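Local coordinates for protein enolase from the environmental genome shotgun sequencing of the Sargasso Sea (PDB 2QGY) that is of unknown function but binds magnesium and, as a member of the enolase superfamily, probably catalyses metal-assisted proton abstraction next to a substrate carboxylate, at residues A[50-55]-A[304-309]; A[170-175]-A[182-187]; A[339-344]-A[362-367]. All coordinates share one frame; numbering follows the deposited sequence.

Contact 1: A[50-55]-A[304-309]; sequences WGEAFS and WNSMSV
Glu52 and Ser306 form the polar heart of this contact, a clear case of a buried carboxylate being used to join two domains. The Glu52 side chain leaves the strand with CG anti to the backbone N (chi1 -177°) and stays extended, which carries its carboxylate across the gap and sets it against the turn that opens at Ser306. Ser306 grips it twice. Its OG donates to Glu52 OE1 at 2.6 Å, while its backbone N donates to Glu52 OE2 at 2.8 Å; each oxygen is met on its syn side, somewhat out of the carboxylate plane. Ser310 N, in the first turn of helix 309-320, adds a further bond to OE1, so two backbone N-H groups, one of them in the first turn of a helix, and a hydroxyl would be expected to stabilise negative charge here. Ser306 OG is itself held in place, accepting from Ser308 N (2.9 Å) in an ST turn and from the Ser308 hydroxyl.

Val309 fills the space beside the glutamate stem. Its CG1 lies 3.5 Å from Gly51 C, and its CG2 reaches toward Trp50 CB.

At the other end, Asn305 OD1 comes in at the edge of the Phe54 ring, 3.4 Å from CD1, with amide and ring planes nearly perpendicular (86°). A water that accepts from Ser55 N also lies 2.7 Å from Asn305 OD1 and bridges the two segments, and Asn305 ND2 is hydrogen-bonded to Asp275 OD2. Phe54, with CG anti to its N (chi1 173°), extends past Asn305 until CE1 is 4.1 Å from Trp304 CE3.

Strand 48-53 of the N-terminal domain thus meets the loop between barrel strand 298-299 and helix 309-320, the cap-on-barrel interface that characterises the enolase superfamily, with the Trp304 side chain about 8 Å from the magnesium ion.

Contact 2: A[170-175]-A[182-187]; sequences IYPMLD and QFVEKV
Ile170, at the end of barrel strand 168-170, and Pro172 and Leu174 in the loop after it pack on Phe183, Val184 and Val187 of helix 177-191, the strand-loop-helix half of a beta-alpha-beta unit in the TIM-type barrel. No hydrogen bond crosses between the segments; the joint is apolar, and Phe183 is its centre. With CG anti to the backbone N (chi1 -178°), Phe183 projects its ring from the helix into the bend of the loop, where three residues close round it. Near the base, Leu174 CD1 approaches Phe183 CB to 3.6 Å, its side chain crossing that of the phenylalanine at about a right angle. Midway, Pro172 CA lies in the ring plane, 3.8 Å from Phe183 CD2. Farther out, Ile170 CD1 reaches Phe183 CE2 at 4.0 Å, the two side chains arriving from opposite directions.

Ile170 holds CG1 between the backbone N and the carbonyl carbon (chi1 59°) and is extended beyond it, which sends CD1 toward the helix. That single methyl also meets Val187 CG2, tip to tip, at 4.1 Å. One turn earlier on the helix, Val184 CG2 sits 3.7 Å from Pro172 CB, so the proline ring is engaged by two consecutive helix residues. Tyr171, between Ile170 and Pro172, has its CB directed away from the helix, and its side chain lies about 4 Å from the bound magnesium ion.

Around this core, Ile157 of helix 150-162 touches both Ile170 and Val187, and Phe213 of helix 207-217 covers Pro172 and Val184. Ile170 also shares backbone hydrogen bonds with Met198 and Asp200 of strand 197-200, whose Asp200 is a magnesium ligand.

Contact 3: A[339-344]-A[362-367]; sequences KFCELP and IVIHED
Phe340 and Glu342 give the largest surfaces to this contact, and they meet 362-367 in contrasting ways, one through its backbone and an apolar ring, the other through an exposed carboxylate. Between them, Cys341 pairs with Ile364 in a single antiparallel bridge, a non-hydrogen-bonded pair whose bonds come from the residues on either side. Phe340 O accepts from His365 N at 2.9 Å, and Glu342 N donates to Val363 O at 3.0 Å.

The Phe340 ring, with CG between the backbone N and the carbonyl carbon (chi1 63°), runs alongside Ile364, which touches its edge with CG1 4.1 Å from Phe340 CD1. Ile364 CG1 also meets Cys341 CB at 3.8 Å, linking the ring to the bridge.

Glu342 stretches out over 362-367. One oxygen, OE2, rests 3.6 Å from Val363 CG1, and the other bonds to the imidazole: His365 NE2 donates to Glu342 OE1 at 2.8 Å. The bond is straight (168°) and lies in the ring plane, but it reaches the oxygen from above the carboxylate plane, the two flat groups being turned 48° apart. Further along, Ile362 CD1 lies 4.2 Å from Pro344 CG, the two side chains side by side.

His365 is the N-cap residue of helix 366-371, so the bridge and the imidazole bond both act on the residue that leads into that helix. Chemically, the carboxylate defines NE2 as the protonated nitrogen and would be expected to favour a positively charged ring, although both side chains stand at the surface, where solvent could weaken the effect.

The three contacts show how one chain is closed at different scales. Contact 1, the widest closure, joins the N-terminal domain to the barrel across some 250 residues. Contact 2 is nested inside that loop as a local strand-to-helix unit; its centre is about 29 Å from that of contact 1, and the nearest atoms of the two are about 7 Å apart. Contact 3 follows in series, its centre only 12 Å from that of contact 1, and the two touch: Trp50 CZ3 lies 3.6 Å from Ile364 CD1. The late segments 339-344 and 362-367 therefore back the interdomain seam, whereas contact 2, 36 Å from contact 3 between centres, belongs to the distant wall of the barrel near the magnesium site.

Contact 1: A[50-55]-A[304-309]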
# COMPACT_ATOMS: atom_id res chain seq x y z
N TRP A 50 -22.48 -3.20 8.93
CA TRP A 50 -21.31 -2.84 9.72
C TRP A 50 -20.03 -3.39 9.10
O TRP A 50 -20.00 -4.54 8.64
CB TRP A 50 -21.44 -3.41 11.12
CG TRP A 50 -22.49 -2.74 11.93
CD1 TRP A 50 -23.81 -3.08 12.01
CD2 TRP A 50 -22.30 -1.63 12.80
NE1 TRP A 50 -24.47 -2.22 12.87
CE2 TRP A 50 -23.56 -1.32 13.37
CE3 TRP A 50 -21.18 -0.84 13.14
CZ2 TRP A 50 -23.73 -0.26 14.29
CZ3 TRP A 50 -21.34 0.22 14.05
CH2 TRP A 50 -22.62 0.50 14.61
N GLY A 51 -18.99 -2.55 9.11
CA GLY A 51 -17.66 -2.89 8.58
C GLY A 51 -16.61 -2.41 9.57
O GLY A 51 -16.89 -1.63 10.49
N GLU A 52 -15.39 -2.89 9.38
CA GLU A 52 -14.27 -2.48 10.20
C GLU A 52 -13.04 -2.53 9.30
O GLU A 52 -12.91 -3.45 8.51
CB GLU A 52 -14.10 -3.42 11.39
CG GLU A 52 -12.94 -2.97 12.32
CD GLU A 52 -12.94 -3.56 13.72
OE1 GLU A 52 -13.86 -4.34 14.13
OE2 GLU A 52 -11.96 -3.25 14.45
N ALA A 53 -12.20 -1.49 9.37
CA ALA A 53 -10.96 -1.40 8.59
C ALA A 53 -9.80 -1.73 9.50
O ALA A 53 -9.82 -1.36 10.69
CB ALA A 53 -10.74 0.03 8.06
N PHE A 54 -8.79 -2.40 8.95
CA PHE A 54 -7.58 -2.64 9.71
C PHE A 54 -6.87 -1.29 9.91
O PHE A 54 -6.44 -0.67 8.95
CB PHE A 54 -6.69 -3.68 9.04
CG PHE A 54 -5.38 -3.80 9.72
CD1 PHE A 54 -5.29 -4.46 10.92
CD2 PHE A 54 -4.27 -3.18 9.20
CE1 PHE A 54 -4.08 -4.57 11.59
CE2 PHE A 54 -3.01 -3.26 9.87
CZ PHE A 54 -2.94 -3.95 11.06
N SER A 55 -6.75 -0.85 11.15
CA SER A 55 -6.22 0.51 11.39
C SER A 55 -4.72 0.52 11.59
O SER A 55 -4.15 -0.45 12.08
CB SER A 55 -6.91 1.17 12.60
OG SER A 55 -6.52 0.49 13.76
N TRP A 304 -5.81 -8.24 14.25
CA TRP A 304 -5.45 -7.23 15.23
C TRP A 304 -6.39 -6.04 14.99
O TRP A 304 -6.04 -5.04 14.36
CB TRP A 304 -3.95 -6.88 15.16
CG TRP A 304 -3.51 -5.96 16.27
CD1 TRP A 304 -3.90 -5.99 17.58
CD2 TRP A 304 -2.64 -4.84 16.15
NE1 TRP A 304 -3.31 -4.97 18.29
CE2 TRP A 304 -2.51 -4.26 17.43
CE3 TRP A 304 -1.94 -4.28 15.07
CZ2 TRP A 304 -1.71 -3.13 17.67
CZ3 TRP A 304 -1.13 -3.16 15.31
CH2 TRP A 304 -1.04 -2.60 16.60
N ASN A 305 -7.59 -6.20 15.51
CA ASN A 305 -8.74 -5.31 15.23
C ASN A 305 -9.62 -5.42 16.47
O ASN A 305 -9.26 -6.10 17.45
CB ASN A 305 -9.56 -5.86 14.05
CG ASN A 305 -8.80 -5.83 12.72
OD1 ASN A 305 -8.39 -4.78 12.25
ND2 ASN A 305 -8.68 -6.98 12.09
N SER A 306 -10.78 -4.76 16.45
CA SER A 306 -11.73 -5.01 17.56
C SER A 306 -12.22 -6.44 17.54
O SER A 306 -12.18 -7.10 16.52
CB SER A 306 -12.93 -4.09 17.50
OG SER A 306 -13.98 -4.68 16.74
N MET A 307 -12.71 -6.91 18.69
CA MET A 307 -13.28 -8.25 18.73
C MET A 307 -14.79 -8.20 18.45
O MET A 307 -15.53 -9.14 18.81
CB MET A 307 -12.95 -8.99 20.06
CG MET A 307 -11.45 -9.39 20.29
SD MET A 307 -10.87 -10.64 19.11
CE MET A 307 -9.99 -9.60 17.94
N SER A 308 -15.24 -7.13 17.78
CA SER A 308 -16.62 -6.98 17.38
C SER A 308 -16.77 -7.29 15.88
O SER A 308 -16.85 -8.47 15.51
CB SER A 308 -17.16 -5.59 17.77
OG SER A 308 -16.54 -4.49 17.09
N VAL A 309 -16.77 -6.27 15.04
CA VAL A 309 -17.10 -6.43 13.60
C VAL A 309 -16.06 -7.29 12.85
O VAL A 309 -16.40 -8.29 12.21
CB VAL A 309 -17.29 -5.05 12.89
CG1 VAL A 309 -17.66 -5.23 11.45
CG2 VAL A 309 -18.40 -4.22 13.59
O HOH W 1 -7.76 -2.43 13.40

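Contact 2: A[170-175]-A[182-187]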
# COMPACT_ATOMS: atom_id res chain seq x y z
N ILE A 170 3.08 -16.31 21.03
CA ILE A 170 3.97 -15.39 21.72
C ILE A 170 4.98 -14.72 20.79
O ILE A 170 5.14 -15.13 19.62
CB ILE A 170 4.74 -16.12 22.86
CG1 ILE A 170 5.54 -17.28 22.26
CG2 ILE A 170 3.75 -16.64 23.94
CD1 ILE A 170 6.58 -17.87 23.18
N TYR A 171 5.65 -13.69 21.29
CA TYR A 171 6.64 -12.94 20.54
C TYR A 171 7.99 -13.11 21.25
O TYR A 171 8.32 -12.32 22.14
CB TYR A 171 6.25 -11.46 20.44
CG TYR A 171 5.04 -11.19 19.55
CD1 TYR A 171 5.18 -10.53 18.33
CD2 TYR A 171 3.77 -11.58 19.95
CE1 TYR A 171 4.04 -10.27 17.51
CE2 TYR A 171 2.65 -11.34 19.14
CZ TYR A 171 2.82 -10.70 17.92
OH TYR A 171 1.70 -10.45 17.13
N PRO A 172 8.75 -14.15 20.87
CA PRO A 172 9.90 -14.61 21.66
C PRO A 172 11.22 -13.94 21.32
O PRO A 172 12.23 -14.24 21.96
CB PRO A 172 9.94 -16.10 21.32
CG PRO A 172 9.55 -16.12 19.85
CD PRO A 172 8.52 -15.01 19.70
N MET A 173 11.27 -13.03 20.35
CA MET A 173 12.57 -12.39 20.03
C MET A 173 12.88 -11.28 21.02
O MET A 173 12.39 -10.15 20.89
CB MET A 173 12.64 -11.88 18.58
CG MET A 173 12.47 -12.99 17.53
SD MET A 173 13.63 -14.41 17.55
CE MET A 173 14.91 -13.86 16.45
N LEU A 174 13.71 -11.62 22.00
CA LEU A 174 14.04 -10.71 23.10
C LEU A 174 15.49 -10.25 22.99
O LEU A 174 16.10 -10.36 21.92
CB LEU A 174 13.75 -11.38 24.45
CG LEU A 174 12.39 -12.08 24.60
CD1 LEU A 174 12.28 -12.78 25.94
CD2 LEU A 174 11.20 -11.13 24.41
N ASP A 175 16.05 -9.75 24.10
CA ASP A 175 17.36 -9.09 24.05
C ASP A 175 18.47 -9.89 23.40
O ASP A 175 19.32 -9.33 22.70
CB ASP A 175 17.80 -8.62 25.44
CG ASP A 175 17.26 -7.25 25.78
OD1 ASP A 175 16.42 -6.73 25.00
OD2 ASP A 175 17.68 -6.70 26.84
N GLN A 182 15.08 -19.14 26.68
CA GLN A 182 14.59 -19.25 28.06
C GLN A 182 13.12 -18.94 28.16
O GLN A 182 12.36 -19.65 28.83
CB GLN A 182 15.36 -18.31 29.01
CG GLN A 182 16.46 -19.01 29.79
CD GLN A 182 16.06 -20.41 30.23
OE1 GLN A 182 15.16 -20.59 31.06
NE2 GLN A 182 16.73 -21.42 29.65
N PHE A 183 12.72 -17.87 27.48
CA PHE A 183 11.33 -17.49 27.41
C PHE A 183 10.46 -18.59 26.79
O PHE A 183 9.43 -18.93 27.36
CB PHE A 183 11.19 -16.17 26.65
CG PHE A 183 9.78 -15.67 26.57
CD1 PHE A 183 8.95 -15.67 27.70
CD2 PHE A 183 9.25 -15.24 25.35
CE1 PHE A 183 7.63 -15.23 27.63
CE2 PHE A 183 7.94 -14.79 25.27
CZ PHE A 183 7.12 -14.79 26.40
N VAL A 184 10.88 -19.16 25.66
CA VAL A 184 10.10 -20.23 25.03
C VAL A 184 10.03 -21.45 25.96
O VAL A 184 8.97 -22.08 26.10
CB VAL A 184 10.64 -20.64 23.62
CG1 VAL A 184 9.78 -21.71 23.01
CG2 VAL A 184 10.68 -19.43 22.67
N GLU A 185 11.14 -21.76 26.61
CA GLU A 185 11.21 -22.92 27.52
C GLU A 185 10.23 -22.80 28.68
O GLU A 185 9.44 -23.72 28.93
CB GLU A 185 12.63 -23.12 28.03
CG GLU A 185 12.80 -24.45 28.77
CD GLU A 185 14.21 -24.66 29.28
OE1 GLU A 185 15.09 -23.83 28.99
OE2 GLU A 185 14.44 -25.68 29.98
N LYS A 186 10.28 -21.67 29.38
CA LYS A 186 9.34 -21.36 30.47
C LYS A 186 7.88 -21.40 30.01
O LYS A 186 7.02 -21.92 30.72
CB LYS A 186 9.69 -20.01 31.10
CG LYS A 186 11.05 -20.05 31.81
CD LYS A 186 11.77 -18.69 31.83
CE LYS A 186 11.72 -18.01 33.19
NZ LYS A 186 12.83 -17.04 33.30
N VAL A 187 7.60 -20.89 28.81
CA VAL A 187 6.24 -20.94 28.30
C VAL A 187 5.76 -22.39 28.12
O VAL A 187 4.67 -22.75 28.54
CB VAL A 187 6.08 -20.16 26.96
CG1 VAL A 187 4.73 -20.45 26.35
CG2 VAL A 187 6.27 -18.67 27.17

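Contact 3: A[339-344]-A[362-367]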
# COMPACT_ATOMS: atom_id res chain seq x y z
N LYS A 339 -17.93 -3.62 25.84
CA LYS A 339 -18.45 -2.32 26.30
C LYS A 339 -19.46 -1.73 25.33
O LYS A 339 -20.44 -1.09 25.74
CB LYS A 339 -17.33 -1.31 26.54
CG LYS A 339 -16.41 -1.60 27.70
CD LYS A 339 -15.27 -0.58 27.69
CE LYS A 339 -14.31 -0.80 28.87
NZ LYS A 339 -14.94 -0.40 30.14
N PHE A 340 -19.24 -1.93 24.03
CA PHE A 340 -20.13 -1.31 23.04
C PHE A 340 -20.82 -2.33 22.13
O PHE A 340 -21.68 -1.96 21.35
CB PHE A 340 -19.36 -0.26 22.21
CG PHE A 340 -18.23 -0.85 21.40
CD1 PHE A 340 -18.46 -1.36 20.13
CD2 PHE A 340 -16.94 -0.90 21.92
CE1 PHE A 340 -17.41 -1.91 19.38
CE2 PHE A 340 -15.88 -1.44 21.19
CZ PHE A 340 -16.13 -1.95 19.92
N CYS A 341 -20.45 -3.61 22.20
CA CYS A 341 -21.03 -4.61 21.28
C CYS A 341 -21.49 -5.83 22.07
O CYS A 341 -20.74 -6.34 22.89
CB CYS A 341 -19.99 -5.05 20.23
SG CYS A 341 -20.58 -6.28 19.00
N GLU A 342 -22.71 -6.27 21.82
CA GLU A 342 -23.17 -7.57 22.33
C GLU A 342 -22.63 -8.61 21.36
O GLU A 342 -23.23 -8.90 20.33
CB GLU A 342 -24.71 -7.60 22.46
CG GLU A 342 -25.22 -6.61 23.52
CD GLU A 342 -26.75 -6.37 23.52
OE1 GLU A 342 -27.15 -5.36 24.14
OE2 GLU A 342 -27.55 -7.13 22.90
N LEU A 343 -21.45 -9.14 21.67
CA LEU A 343 -20.68 -9.91 20.69
C LEU A 343 -21.46 -11.07 20.09
O LEU A 343 -22.17 -11.77 20.81
CB LEU A 343 -19.38 -10.44 21.29
CG LEU A 343 -18.43 -9.42 21.91
CD1 LEU A 343 -17.15 -10.13 22.37
CD2 LEU A 343 -18.10 -8.30 20.94
N PRO A 344 -21.35 -11.26 18.75
CA PRO A 344 -22.16 -12.30 18.09
C PRO A 344 -21.54 -13.71 18.14
O PRO A 344 -21.87 -14.58 17.32
CB PRO A 344 -22.23 -11.79 16.66
CG PRO A 344 -20.93 -11.14 16.44
CD PRO A 344 -20.50 -10.54 17.79
N ILE A 362 -24.20 -8.15 14.23
CA ILE A 362 -23.67 -7.05 15.05
C ILE A 362 -24.81 -6.30 15.76
O ILE A 362 -25.79 -5.86 15.14
CB ILE A 362 -22.78 -6.09 14.21
CG1 ILE A 362 -21.55 -6.86 13.68
CG2 ILE A 362 -22.38 -4.84 15.01
CD1 ILE A 362 -20.63 -7.37 14.73
N VAL A 363 -24.65 -6.15 17.07
CA VAL A 363 -25.52 -5.33 17.89
C VAL A 363 -24.61 -4.37 18.63
O VAL A 363 -23.93 -4.77 19.56
CB VAL A 363 -26.31 -6.19 18.91
CG1 VAL A 363 -27.18 -5.31 19.85
CG2 VAL A 363 -27.21 -7.22 18.20
N ILE A 364 -24.59 -3.11 18.20
CA ILE A 364 -23.68 -2.12 18.80
C ILE A 364 -24.48 -0.97 19.40
O ILE A 364 -25.43 -0.48 18.79
CB ILE A 364 -22.64 -1.60 17.77
CG1 ILE A 364 -21.46 -2.60 17.67
CG2 ILE A 364 -22.05 -0.25 18.15
CD1 ILE A 364 -20.56 -2.25 16.49
N HIS A 365 -24.07 -0.56 20.60
CA HIS A 365 -24.63 0.58 21.29
C HIS A 365 -23.84 1.80 20.87
O HIS A 365 -22.75 2.07 21.38
CB HIS A 365 -24.56 0.36 22.79
CG HIS A 365 -25.41 -0.77 23.28
ND1 HIS A 365 -26.56 -0.57 24.00
CD2 HIS A 365 -25.27 -2.11 23.14
CE1 HIS A 365 -27.10 -1.74 24.30
NE2 HIS A 365 -26.34 -2.69 23.78
N GLU A 366 -24.39 2.53 19.90
CA GLU A 366 -23.63 3.58 19.22
C GLU A 366 -23.25 4.73 20.14
O GLU A 366 -22.24 5.38 19.92
CB GLU A 366 -24.40 4.12 18.02
CG GLU A 366 -24.49 3.12 16.90
CD GLU A 366 -25.39 3.54 15.76
OE1 GLU A 366 -25.41 4.74 15.39
OE2 GLU A 366 -26.04 2.65 15.20
N ASP A 367 -24.06 4.98 21.17
CA ASP A 367 -23.72 6.08 22.08
C ASP A 367 -22.48 5.74 22.90
O ASP A 367 -21.64 6.61 23.13
CB ASP A 367 -24.92 6.55 22.91
CG ASP A 367 -25.97 7.32 22.06
OD1 ASP A 367 -25.66 7.74 20.90
OD2 ASP A 367 -27.11 7.50 22.57
O HOH W 2 -23.10 -8.13 17.95